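Local coordinates for protein aspartokinase (Synechocystis, PDB 3L76) that binds lysine and threonine at its ACT domains and probably catalyses the ATP-dependent phosphorylation of the beta-carboxyl group of L-aspartate, the first step towards both of these amino acids, at residues A79-S82 / L83-E87. Sequence-based numbering, arbitrary orientation.
Sequences ALLS and LALQE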
ATOM      1  N   ALA A  79       2.194   4.062  10.227  1.00 57.97           N
ATOM      2  CA  ALA A  79       0.903   4.601  10.635  1.00 72.67           C
ATOM      3  C   ALA A  79       0.564   4.067  12.025  1.00 76.67           C
ATOM      4  O   ALA A  79       0.293   4.832  12.949  1.00 58.12           O
ATOM      5  CB  ALA A  79      -0.191   4.241   9.618  1.00 55.24           C
ATOM      6  N   LEU A  80       0.612   2.747  12.179  1.00 65.88           N
ATOM      7  CA  LEU A  80       0.308   2.135  13.464  1.00 64.59           C
ATOM      8  C   LEU A  80       1.180   2.707  14.565  1.00 57.28           C
ATOM      9  O   LEU A  80       0.679   3.206  15.577  1.00 66.02           O
ATOM     10  CB  LEU A  80       0.435   0.609  13.395  1.00 56.55           C
ATOM     11  CG  LEU A  80      -0.865  -0.054  12.932  1.00 88.33           C
ATOM     12  CD1 LEU A  80      -2.040   0.448  13.763  1.00 80.15           C
ATOM     13  CD2 LEU A  80      -1.131   0.233  11.473  1.00101.17           C
ATOM     14  N   LEU A  81       2.488   2.648  14.352  1.00 56.57           N
ATOM     15  CA  LEU A  81       3.445   3.077  15.364  1.00 66.67           C
ATOM     16  C   LEU A  81       3.258   4.527  15.820  1.00 70.83           C
ATOM     17  O   LEU A  81       3.365   4.826  17.014  1.00 73.19           O
ATOM     18  CB  LEU A  81       4.878   2.874  14.873  1.00 70.34           C
ATOM     19  CG  LEU A  81       5.955   3.287  15.887  1.00 67.07           C
ATOM     20  CD1 LEU A  81       5.841   2.453  17.152  1.00 61.92           C
ATOM     21  CD2 LEU A  81       7.347   3.183  15.299  1.00 69.46           C
ATOM     22  N   SER A  82       3.000   5.424  14.873  1.00 67.91           N
ATOM     23  CA  SER A  82       2.872   6.838  15.202  1.00 70.11           C
ATOM     24  C   SER A  82       1.556   7.111  15.943  1.00 73.32           C
ATOM     25  O   SER A  82       1.487   8.031  16.753  1.00 72.47           O
ATOM     26  CB  SER A  82       3.043   7.728  13.959  1.00 75.47           C
ATOM     27  OG  SER A  82       1.825   7.925  13.273  1.00 68.60           O
ATOM     28  N   LEU A  83       0.534   6.294  15.680  1.00 59.06           N
ATOM     29  CA  LEU A  83      -0.710   6.330  16.441  1.00 78.11           C
ATOM     30  C   LEU A  83      -0.469   5.867  17.867  1.00 92.08           C
ATOM     31  O   LEU A  83      -0.950   6.480  18.827  1.00 98.67           O
ATOM     32  CB  LEU A  83      -1.761   5.427  15.798  1.00 78.50           C
ATOM     33  CG  LEU A  83      -2.470   5.981  14.567  1.00 83.44           C
ATOM     34  CD1 LEU A  83      -3.418   4.940  14.001  1.00 68.88           C
ATOM     35  CD2 LEU A  83      -3.202   7.272  14.908  1.00 73.12           C
ATOM     36  N   ALA A  84       0.268   4.769  17.991  1.00 86.60           N
ATOM     37  CA  ALA A  84       0.619   4.197  19.285  1.00 85.00           C
ATOM     38  C   ALA A  84       1.421   5.175  20.141  1.00 91.38           C
ATOM     39  O   ALA A  84       1.259   5.215  21.360  1.00 76.48           O
ATOM     40  CB  ALA A  84       1.404   2.911  19.083  1.00 79.91           C
ATOM     41  N   LEU A  85       2.301   5.940  19.495  1.00 85.64           N
ATOM     42  CA  LEU A  85       3.082   6.976  20.162  1.00 71.86           C
ATOM     43  C   LEU A  85       2.169   8.094  20.651  1.00 88.55           C
ATOM     44  O   LEU A  85       2.323   8.597  21.767  1.00 82.37           O
ATOM     45  CB  LEU A  85       4.132   7.559  19.210  1.00 61.37           C
ATOM     46  CG  LEU A  85       5.429   6.768  18.995  1.00 85.73           C
ATOM     47  CD1 LEU A  85       6.130   7.177  17.704  1.00 74.05           C
ATOM     48  CD2 LEU A  85       6.366   6.940  20.179  1.00 85.77           C
ATOM     49  N   GLN A  86       1.224   8.478  19.796  1.00 87.37           N
ATOM     50  CA  GLN A  86       0.285   9.555  20.090  1.00 70.49           C
ATOM     51  C   GLN A  86      -0.684   9.177  21.214  1.00 71.55           C
ATOM     52  O   GLN A  86      -1.117  10.042  21.975  1.00 68.40           O
ATOM     53  CB  GLN A  86      -0.480   9.955  18.821  1.00 73.24           C
ATOM     54  CG  GLN A  86       0.388  10.608  17.749  1.00 67.07           C
ATOM     55  CD  GLN A  86      -0.403  11.004  16.514  1.00 88.62           C
ATOM     56  OE1 GLN A  86      -1.387  11.737  16.599  1.00137.19           O
ATOM     57  NE2 GLN A  86       0.034  10.531  15.358  1.00108.51           N
ATOM     58  N   GLU A  87      -1.004   7.884  21.320  1.00 85.97           N
ATOM     59  CA  GLU A  87      -1.867   7.371  22.390  1.00 89.54           C
ATOM     60  C   GLU A  87      -1.220   7.468  23.773  1.00 84.10           C
ATOM     61  O   GLU A  87      -1.916   7.524  24.783  1.00 84.26           O
ATOM     62  CB  GLU A  87      -2.302   5.928  22.103  1.00 63.32           C
TER
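Four successive backbone bonds of the i to i+4 kind join A79-S82 to L83-E87, continuing helix 63-87. L83 N donates to A79 O, A84 N to L80 O and L85 N to L81 O, and Q86 N reaches S82 O at 3.1 Å. Q86 also turns its side chain back to the same oxygen: CG lies beside its own backbone N (chi1 -67°) and the chain runs on extended, bringing NE2 to 3.2 Å from S82 O in a weak, bent bond (131° at the hydrogen). An alanine here, lacking the amide, would probably leave S82 O without its weak second donor and open a gap where Q86 packs against E65 of the second subunit. Within the amino acid kinase domain, this helix packs against helix 16-31 and the central sheet through two leucines: L81 touches V22, V38 and V40, while L85 touches I26, V130 and V132. These two leucines also meet each other one turn apart, L81 CG lying 4.3 Å from L85 CD1. The flank bearing S82 and Q86 meets the second subunit: the buried S82 OG is hydrogen-bonded to S94 OG of its own chain and to E65 OE1 of the second subunit, a residue against which A79 also packs, while L80 lies on I57 of that subunit.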